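Local coordinates for protein putative hyaluronoglucosaminidase (Clostridium perfringens, PDB 6PWI) that probably acts as a family 84 hexosaminidase, this piece of the longer secreted protein carrying the catalytic barrel and the domain in front of it, at residues V106-F111 with A138-N143; N396-K401 with S478-N483; K401-G406 with M426-A431. One frame throughout, in Å; residues are numbered along the deposited sequence.

The chain runs from an N-terminal α/β domain, related to domain 2 of family 20 hydrolases, through the eight-stranded parallel (β/α)8 barrel of family 84 to a mostly helical C-terminal part. Interaction 1 comes first, packing helix 106-114 on strand 136-141 within the α/β domain. Interactions 2 and 3 have centres about 48 and 41 Å from it but only about 10 Å from each other; they share Lys401, and Arg402 reaches Ala481. Interaction 3 falls within the chain span of interaction 2. It joins two barrel loops, whereas interaction 2 ties a barrel loop to the loop between helices 467-475 and 496-507, linking barrel and helical part.

Interaction 1 of 3, residues V106-F111 with A138-N143; sequences VVDKYF and AVLGKN. With EDO (1,2-ethanediol), chain I.
Helix-on-sheet packing in the N-terminal α/β domain, the family 20 domain 2-like part of this chain, brings Phe111 of helix 106-114 against Leu140 and Ala138 of strand 136-141, and Val107 beside Leu140. The helix lies nearly across the strand, at 101° between their directions, and their axes come within 8.9 Å. Phe111 carries much of the contact. Its ring lays one face over Leu140, in a CH-π contact with CB of Leu140 3.8 Å from the ring centroid and 18° off the ring normal. The outer end of the same ring reaches Ala138, CE2 of Phe111 standing 3.5 Å from CB of Ala138. Leu140 and Phe111 run past each other in opposite directions, with CD2 of Leu140 3.9 Å from CG of Phe111. The other methyl of Leu140, CD1, turns to the helix backbone and meets CA of Asp108 at 3.9 Å. CG1 of Val107 lies anti to the backbone N (chi1 -177°) and comes to 3.9 Å from O of Val139. Tyr110 adds CE2, 3.9 Å from CB of Ala138. The carboxylate of Asp108 is engaged elsewhere, OD2 accepting from N of Glu104. Past the strand, NZ of Lys142 donates to a 1,2-ethanediol oxygen, O1, at 3.3 Å, and also to carbonyls of Phe122 and Asn124. Strand 136-141 runs between parallel strand 94-100 and antiparallel strand 127-133; Val107 extends onto Leu97 of the former, and Phe111 onto Val129 and Ser131 of the latter.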
loop_
_atom_site.group_PDB
_atom_site.type_symbol
_atom_site.label_atom_id
_atom_site.label_comp_id
_atom_site.label_asym_id
_atom_site.label_seq_id
_atom_site.Cartn_x
_atom_site.Cartn_y
_atom_site.Cartn_z
ATOM N N VAL A 106 -15.685 15.971 27.886
ATOM C CA VAL A 106 -14.650 16.064 28.901
ATOM C C VAL A 106 -13.295 16.313 28.239
ATOM O O VAL A 106 -12.530 17.163 28.695
ATOM C CB VAL A 106 -14.637 14.800 29.784
ATOM C CG1 VAL A 106 -13.481 14.806 30.775
ATOM C CG2 VAL A 106 -15.968 14.609 30.500
ATOM N N VAL A 107 -13.014 15.585 27.151
ATOM C CA VAL A 107 -11.700 15.639 26.530
ATOM C C VAL A 107 -11.563 16.922 25.713
ATOM O O VAL A 107 -10.496 17.535 25.700
ATOM C CB VAL A 107 -11.396 14.385 25.689
ATOM C CG1 VAL A 107 -9.993 14.443 25.111
ATOM C CG2 VAL A 107 -11.601 13.106 26.486
ATOM N N ASP A 108 -12.644 17.323 25.035
ATOM C CA ASP A 108 -12.652 18.586 24.319
ATOM C C ASP A 108 -12.354 19.708 25.310
ATOM O O ASP A 108 -11.548 20.597 25.028
ATOM C CB ASP A 108 -13.963 18.798 23.552
ATOM C CG ASP A 108 -13.997 20.085 22.736
ATOM O OD1 ASP A 108 -12.939 20.481 22.201
ATOM O OD2 ASP A 108 -15.080 20.691 22.640
ATOM N N LYS A 109 -12.999 19.628 26.482
ATOM C CA LYS A 109 -12.855 20.605 27.547
ATOM C C LYS A 109 -11.398 20.670 28.001
ATOM O O LYS A 109 -10.839 21.757 28.130
ATOM C CB LYS A 109 -13.778 20.227 28.708
ATOM C CG LYS A 109 -13.991 21.311 29.752
ATOM C CD LYS A 109 -15.249 21.098 30.566
ATOM C CE LYS A 109 -15.594 22.296 31.426
ATOM N NZ LYS A 109 -14.523 22.550 32.419
ATOM N N TYR A 110 -10.789 19.500 28.234
ATOM C CA TYR A 110 -9.408 19.436 28.690
ATOM C C TYR A 110 -8.488 20.180 27.720
ATOM O O TYR A 110 -7.594 20.894 28.158
ATOM C CB TYR A 110 -8.977 17.993 28.967
ATOM C CG TYR A 110 -7.483 17.796 29.030
ATOM C CD1 TYR A 110 -6.775 17.979 30.211
ATOM C CD2 TYR A 110 -6.769 17.442 27.892
ATOM C CE1 TYR A 110 -5.398 17.815 30.260
ATOM C CE2 TYR A 110 -5.395 17.277 27.922
ATOM C CZ TYR A 110 -4.710 17.465 29.108
ATOM O OH TYR A 110 -3.359 17.295 29.116
ATOM N N PHE A 111 -8.712 20.023 26.409
ATOM C CA PHE A 111 -7.858 20.663 25.419
ATOM C C PHE A 111 -8.082 22.171 25.409
ATOM O O PHE A 111 -7.125 22.933 25.337
ATOM C CB PHE A 111 -8.045 20.066 24.023
ATOM C CG PHE A 111 -7.204 18.845 23.752
ATOM C CD1 PHE A 111 -5.959 18.963 23.155
ATOM C CD2 PHE A 111 -7.654 17.581 24.099
ATOM C CE1 PHE A 111 -5.183 17.840 22.911
ATOM C CE2 PHE A 111 -6.878 16.458 23.854
ATOM C CZ PHE A 111 -5.644 16.590 23.261
ATOM N N ALA A 138 -3.518 12.278 25.760
ATOM C CA ALA A 138 -4.790 12.678 25.178
ATOM C C ALA A 138 -4.744 12.632 23.649
ATOM O O ALA A 138 -3.696 12.839 23.033
ATOM C CB ALA A 138 -5.180 14.049 25.689
ATOM N N VAL A 139 -5.909 12.364 23.052
ATOM C CA VAL A 139 -6.103 12.448 21.614
ATOM C C VAL A 139 -7.401 13.205 21.368
ATOM O O VAL A 139 -8.443 12.852 21.920
ATOM C CB VAL A 139 -6.159 11.053 20.961
ATOM C CG1 VAL A 139 -6.534 11.126 19.489
ATOM C CG2 VAL A 139 -4.869 10.272 21.151
ATOM N N LEU A 140 -7.324 14.242 20.532
ATOM C CA LEU A 140 -8.511 14.939 20.074
ATOM C C LEU A 140 -8.529 14.881 18.551
ATOM O O LEU A 140 -7.599 15.367 17.908
ATOM C CB LEU A 140 -8.464 16.388 20.573
ATOM C CG LEU A 140 -9.771 17.170 20.441
ATOM C CD1 LEU A 140 -10.809 16.663 21.428
ATOM C CD2 LEU A 140 -9.538 18.657 20.645
ATOM N N GLY A 141 -9.573 14.263 17.988
ATOM C CA GLY A 141 -9.719 14.186 16.542
ATOM C C GLY A 141 -10.912 15.009 16.067
ATOM O O GLY A 141 -11.775 15.358 16.870
ATOM N N LYS A 142 -10.961 15.315 14.763
ATOM C CA LYS A 142 -12.093 16.047 14.213
ATOM C C LYS A 142 -13.328 15.152 14.223
ATOM O O LYS A 142 -14.452 15.646 14.227
ATOM C CB LYS A 142 -11.791 16.584 12.812
ATOM C CG LYS A 142 -11.589 15.536 11.727
ATOM C CD LYS A 142 -11.299 16.140 10.365
ATOM C CE LYS A 142 -12.404 17.043 9.852
ATOM N NZ LYS A 142 -11.957 17.838 8.686
ATOM N N ASN A 143 -13.093 13.835 14.244
ATOM C CA ASN A 143 -14.145 12.841 14.371
ATOM C C ASN A 143 -13.521 11.563 14.927
ATOM O O ASN A 143 -12.321 11.529 15.202
ATOM C CB ASN A 143 -14.856 12.608 13.037
ATOM C CG ASN A 143 -13.879 12.365 11.906
ATOM O OD1 ASN A 143 -12.966 11.546 12.030
ATOM N ND2 ASN A 143 -14.040 13.093 10.811
HETATM C C1 EDO I . -12.935 15.330 5.290
HETATM O O1 EDO I . -12.368 16.558 5.696
HETATM C C2 EDO I . -12.335 14.215 6.051
HETATM O O2 EDO I . -11.725 14.675 7.242
#

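Interaction 2 of 3, residues N396-K401 with S478-N483; sequences NDINNK and SDPAPN. With EDO (1,2-ethanediol), chain D.
The carbonyl oxygen of Pro480 is gripped by two side-chain amides, of Asn399 and Asn483, from opposite faces of its plane. This joins the loop that follows the seventh strand of the (β/α)8 barrel, 387-391, to the loop between helices 467-475 and 496-507. ND2 of Asn399 donates across the contact to O of Pro480 at 3.0 Å (N-H...O angle 165°); the oxygen lies nearly in the plane of the donating amide, while the donor stands above the carbonyl plane. ND2 of Asn483 donates at 3.1 Å to O of Pro480 from well above the carbonyl plane, side-on to the C=O, and also bonds to O of Leu487, while OD1 of Asn483 accepts from N of Gly486. OD1 of Asn399 closes an Asx turn with N of Lys401 at 3.3 Å and takes NZ of Lys401 at 3.1 Å, the two arriving from opposite faces; both amide ends are thus occupied, fixing the rotation of the group. A type I turn runs from Asn396 to Asn399, with N of Asn399 bonded to O of Asn396. Ile398 swings CG1 between its backbone N and carbonyl carbon (chi1 64°), and CD1 of Ile398 lies 3.8 Å from CB of Pro480, the side chains running alongside each other. A 1,2-ethanediol, probably from the crystallisation liquor, bonds through both hydroxyls to the carboxylate of Asp397. A water also joins the loops, donating to O of Ile398 at 2.7 Å and to O of Pro482, which follows a cis peptide bond, at 2.8 Å.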
loop_
_atom_site.group_PDB
_atom_site.type_symbol
_atom_site.label_atom_id
_atom_site.label_comp_id
_atom_site.label_asym_id
_atom_site.label_seq_id
_atom_site.Cartn_x
_atom_site.Cartn_y
_atom_site.Cartn_z
ATOM N N ASN A 396 1.711 -6.712 -11.137
ATOM C CA ASN A 396 2.693 -7.433 -11.930
ATOM C C ASN A 396 2.011 -8.300 -12.992
ATOM O O ASN A 396 2.625 -9.230 -13.509
ATOM C CB ASN A 396 3.666 -8.230 -11.048
ATOM C CG ASN A 396 3.002 -9.324 -10.237
ATOM O OD1 ASN A 396 1.781 -9.423 -10.184
ATOM N ND2 ASN A 396 3.800 -10.156 -9.592
ATOM N N ASP A 397 0.754 -7.990 -13.332
ATOM C CA ASP A 397 0.096 -8.709 -14.411
ATOM C C ASP A 397 0.762 -8.325 -15.732
ATOM O O ASP A 397 0.637 -9.026 -16.739
ATOM C CB ASP A 397 -1.425 -8.533 -14.372
ATOM C CG ASP A 397 -1.885 -7.105 -14.590
ATOM O OD1 ASP A 397 -1.036 -6.269 -14.996
ATOM O OD2 ASP A 397 -3.088 -6.829 -14.338
ATOM N N ILE A 398 1.498 -7.208 -15.692
ATOM C CA ILE A 398 2.257 -6.701 -16.823
ATOM C C ILE A 398 3.500 -7.567 -17.040
ATOM O O ILE A 398 4.101 -7.509 -18.111
ATOM C CB ILE A 398 2.615 -5.213 -16.620
ATOM C CG1 ILE A 398 3.550 -4.998 -15.426
ATOM C CG2 ILE A 398 1.360 -4.357 -16.517
ATOM C CD1 ILE A 398 4.193 -3.636 -15.405
ATOM N N ASN A 399 3.882 -8.357 -16.024
ATOM C CA ASN A 399 5.043 -9.236 -16.090
ATOM C C ASN A 399 5.080 -10.143 -14.863
ATOM O O ASN A 399 5.665 -9.796 -13.836
ATOM C CB ASN A 399 6.365 -8.469 -16.205
ATOM C CG ASN A 399 7.533 -9.373 -16.562
ATOM O OD1 ASN A 399 7.420 -10.602 -16.510
ATOM N ND2 ASN A 399 8.660 -8.778 -16.933
ATOM N N ASN A 400 4.493 -11.335 -15.002
ATOM C CA ASN A 400 4.252 -12.203 -13.860
ATOM C C ASN A 400 5.549 -12.814 -13.339
ATOM O O ASN A 400 5.553 -13.413 -12.263
ATOM C CB ASN A 400 3.181 -13.249 -14.156
ATOM C CG ASN A 400 1.796 -12.670 -13.975
ATOM O OD1 ASN A 400 1.120 -12.388 -14.962
ATOM N ND2 ASN A 400 1.394 -12.438 -12.727
ATOM N N LYS A 401 6.636 -12.643 -14.100
ATOM C CA LYS A 401 7.935 -13.168 -13.724
ATOM C C LYS A 401 8.530 -12.315 -12.607
ATOM O O LYS A 401 9.509 -12.715 -11.979
ATOM C CB LYS A 401 8.860 -13.219 -14.944
ATOM C CG LYS A 401 8.463 -14.228 -16.016
ATOM C CD LYS A 401 9.524 -14.425 -17.078
ATOM C CE LYS A 401 9.167 -13.767 -18.392
ATOM N NZ LYS A 401 9.276 -12.291 -18.322
ATOM N N SER A 478 12.525 -5.449 -8.526
ATOM C CA SER A 478 11.796 -4.193 -8.601
ATOM C C SER A 478 11.582 -3.707 -10.029
ATOM O O SER A 478 10.736 -2.838 -10.228
ATOM C CB SER A 478 12.404 -3.114 -7.728
ATOM O OG SER A 478 13.796 -2.958 -7.969
ATOM N N ASP A 479 12.315 -4.260 -11.010
ATOM C CA ASP A 479 12.202 -3.767 -12.378
ATOM C C ASP A 479 11.231 -4.624 -13.188
ATOM O O ASP A 479 11.537 -5.774 -13.496
ATOM C CB ASP A 479 13.560 -3.645 -13.077
ATOM C CG ASP A 479 13.491 -2.964 -14.442
ATOM O OD1 ASP A 479 12.394 -2.476 -14.801
ATOM O OD2 ASP A 479 14.534 -2.925 -15.149
ATOM N N PRO A 480 10.056 -4.083 -13.590
ATOM C CA PRO A 480 9.080 -4.843 -14.372
ATOM C C PRO A 480 9.407 -5.015 -15.854
ATOM O O PRO A 480 8.778 -5.831 -16.520
ATOM C CB PRO A 480 7.789 -4.030 -14.208
ATOM C CG PRO A 480 8.275 -2.616 -14.041
ATOM C CD PRO A 480 9.572 -2.735 -13.259
ATOM N N ALA A 481 10.382 -4.251 -16.366
ATOM C CA ALA A 481 10.797 -4.357 -17.763
ATOM C C ALA A 481 11.458 -5.711 -18.034
ATOM O O ALA A 481 12.124 -6.267 -17.158
ATOM C CB ALA A 481 11.727 -3.219 -18.100
ATOM N N PRO A 482 11.308 -6.306 -19.242
ATOM C CA PRO A 482 10.465 -5.754 -20.307
ATOM C C PRO A 482 8.964 -6.001 -20.134
ATOM O O PRO A 482 8.555 -7.009 -19.566
ATOM C CB PRO A 482 10.977 -6.490 -21.559
ATOM C CG PRO A 482 11.456 -7.826 -21.036
ATOM C CD PRO A 482 12.008 -7.537 -19.654
ATOM N N ASN A 483 8.156 -5.059 -20.634
ATOM C CA ASN A 483 6.707 -5.133 -20.596
ATOM C C ASN A 483 6.153 -4.240 -21.703
ATOM O O ASN A 483 6.836 -3.315 -22.140
ATOM C CB ASN A 483 6.145 -4.768 -19.219
ATOM C CG ASN A 483 6.542 -3.378 -18.766
ATOM O OD1 ASN A 483 6.001 -2.380 -19.241
ATOM N ND2 ASN A 483 7.494 -3.303 -17.851
HETATM C C1 EDO D . -2.897 -3.184 -14.827
HETATM O O1 EDO D . -3.752 -4.186 -14.307
HETATM C C2 EDO D . -2.851 -3.161 -16.306
HETATM O O2 EDO D . -2.252 -4.313 -16.868
HETATM O O HOH W 1 6.267 -8.590 -19.374
#

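Interaction 3 of 3, residues K401-G406 with M426-A431; sequences KRLLMG and MQEAQA
Leu403 is the first residue of 401-406 to touch 426-431: its side chain crosses that of Glu428 at about a right angle, with CD2 of Leu403 3.9 Å from CG of Glu428. The carboxylate beyond is held by Asn396, whose ND2 donates to OE1. CA of Leu403 also faces SD of Met426, at 4.0 Å. Next along, N of Leu404 points at SD of Met426 in a weak but straight hydrogen bond of 3.4 Å and 178°. Met426 reaches this backbone with an extended chi2 and a bend at chi3 (-94°), which turns CE toward the peptide of Leu404. O of Leu404 is linked to O of Ala431 by a water that donates to both. Met405 follows, bent at chi3 (101°), and brings CE to 3.9 Å from CB of Ala431 and 3.6 Å from O of Ala431. The contact is buried and mainly apolar, joining the loop beyond the seventh barrel strand to the one leaving the eighth, strand 418-423, ahead of helix 433-444. Around it, helix 540-572 covers Leu403 and Glu428 through Trp549, and helix 467-475 backs Met405 with Leu470 and Ala474.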
loop_
_atom_site.group_PDB
_atom_site.type_symbol
_atom_site.label_atom_id
_atom_site.label_comp_id
_atom_site.label_asym_id
_atom_site.label_seq_id
_atom_site.Cartn_x
_atom_site.Cartn_y
_atom_site.Cartn_z
ATOM N N LYS A 401 6.636 -12.643 -14.100
ATOM C CA LYS A 401 7.935 -13.168 -13.724
ATOM C C LYS A 401 8.530 -12.315 -12.607
ATOM O O LYS A 401 9.509 -12.715 -11.979
ATOM C CB LYS A 401 8.860 -13.219 -14.944
ATOM C CG LYS A 401 8.463 -14.228 -16.016
ATOM C CD LYS A 401 9.524 -14.425 -17.078
ATOM C CE LYS A 401 9.167 -13.767 -18.392
ATOM N NZ LYS A 401 9.276 -12.291 -18.322
ATOM N N ARG A 402 7.912 -11.156 -12.343
ATOM C CA ARG A 402 8.499 -10.171 -11.448
ATOM C C ARG A 402 7.776 -10.137 -10.104
ATOM O O ARG A 402 6.560 -10.286 -10.043
ATOM C CB ARG A 402 8.422 -8.785 -12.086
ATOM C CG ARG A 402 9.234 -8.653 -13.363
ATOM C CD ARG A 402 10.731 -8.810 -13.164
ATOM N NE ARG A 402 11.287 -8.489 -14.467
ATOM C CZ ARG A 402 11.667 -9.391 -15.361
ATOM N NH1 ARG A 402 11.622 -10.677 -15.055
ATOM N NH2 ARG A 402 12.110 -8.998 -16.544
ATOM N N LEU A 403 8.551 -9.972 -9.029
ATOM C CA LEU A 403 8.058 -9.338 -7.822
ATOM C C LEU A 403 8.501 -7.882 -7.891
ATOM O O LEU A 403 9.629 -7.606 -8.288
ATOM C CB LEU A 403 8.671 -10.014 -6.594
ATOM C CG LEU A 403 8.173 -11.419 -6.271
ATOM C CD1 LEU A 403 8.698 -11.861 -4.913
ATOM C CD2 LEU A 403 6.652 -11.493 -6.302
ATOM N N LEU A 404 7.607 -6.956 -7.536
ATOM C CA LEU A 404 7.957 -5.543 -7.568
ATOM C C LEU A 404 7.926 -4.980 -6.150
ATOM O O LEU A 404 6.855 -4.698 -5.615
ATOM C CB LEU A 404 6.999 -4.799 -8.508
ATOM C CG LEU A 404 6.923 -5.356 -9.931
ATOM C CD1 LEU A 404 5.856 -4.633 -10.747
ATOM C CD2 LEU A 404 8.283 -5.273 -10.612
ATOM N N MET A 405 9.111 -4.847 -5.545
ATOM C CA MET A 405 9.205 -4.438 -4.153
ATOM C C MET A 405 10.210 -3.295 -3.998
ATOM O O MET A 405 10.863 -3.177 -2.959
ATOM C CB MET A 405 9.627 -5.615 -3.266
ATOM C CG MET A 405 8.651 -6.782 -3.244
ATOM S SD MET A 405 9.359 -8.218 -2.388
ATOM C CE MET A 405 8.564 -8.083 -0.791
ATOM N N GLY A 406 10.324 -2.450 -5.029
ATOM C CA GLY A 406 11.208 -1.302 -4.966
ATOM C C GLY A 406 10.553 -0.117 -4.261
ATOM O O GLY A 406 9.402 -0.195 -3.848
ATOM N N MET A 426 0.189 -6.549 -6.505
ATOM C CA MET A 426 0.476 -7.816 -7.166
ATOM C C MET A 426 -0.511 -8.879 -6.699
ATOM O O MET A 426 -1.154 -8.724 -5.667
ATOM C CB MET A 426 1.877 -8.306 -6.797
ATOM C CG MET A 426 2.986 -7.351 -7.153
ATOM S SD MET A 426 4.564 -7.982 -6.526
ATOM C CE MET A 426 4.634 -7.142 -4.942
ATOM N N GLN A 427 -0.581 -9.992 -7.432
ATOM C CA GLN A 427 -1.351 -11.129 -6.955
ATOM C C GLN A 427 -0.673 -11.731 -5.722
ATOM O O GLN A 427 -1.279 -12.523 -5.002
ATOM C CB GLN A 427 -1.571 -12.145 -8.074
ATOM C CG GLN A 427 -0.321 -12.923 -8.444
ATOM C CD GLN A 427 -0.612 -14.042 -9.411
ATOM O OE1 GLN A 427 -1.602 -14.023 -10.147
ATOM N NE2 GLN A 427 0.263 -15.035 -9.415
ATOM N N GLU A 428 0.584 -11.337 -5.482
ATOM C CA GLU A 428 1.321 -11.744 -4.293
ATOM C C GLU A 428 1.046 -10.731 -3.185
ATOM O O GLU A 428 1.644 -9.650 -3.155
ATOM C CB GLU A 428 2.820 -11.866 -4.581
ATOM C CG GLU A 428 3.175 -13.041 -5.467
ATOM C CD GLU A 428 2.895 -12.835 -6.946
ATOM O OE1 GLU A 428 2.691 -11.675 -7.355
ATOM O OE2 GLU A 428 2.873 -13.838 -7.690
ATOM N N ALA A 429 0.142 -11.105 -2.273
ATOM C CA ALA A 429 -0.426 -10.160 -1.327
ATOM C C ALA A 429 0.625 -9.665 -0.332
ATOM O O ALA A 429 0.787 -8.459 -0.161
ATOM C CB ALA A 429 -1.631 -10.759 -0.649
ATOM N N GLN A 430 1.343 -10.596 0.306
ATOM C CA GLN A 430 2.321 -10.258 1.333
ATOM C C GLN A 430 3.431 -9.372 0.765
ATOM O O GLN A 430 3.785 -8.368 1.375
ATOM C CB GLN A 430 2.869 -11.528 1.987
ATOM C CG GLN A 430 1.818 -12.324 2.746
ATOM C CD GLN A 430 1.385 -11.630 4.014
ATOM O OE1 GLN A 430 2.200 -11.129 4.782
ATOM N NE2 GLN A 430 0.085 -11.595 4.246
ATOM N N ALA A 431 3.954 -9.729 -0.417
ATOM C CA ALA A 431 4.984 -8.962 -1.105
ATOM C C ALA A 431 4.515 -7.535 -1.385
ATOM O O ALA A 431 5.332 -6.619 -1.471
ATOM C CB ALA A 431 5.379 -9.668 -2.374
HETATM O O HOH W 2 5.401 -4.265 -2.908
#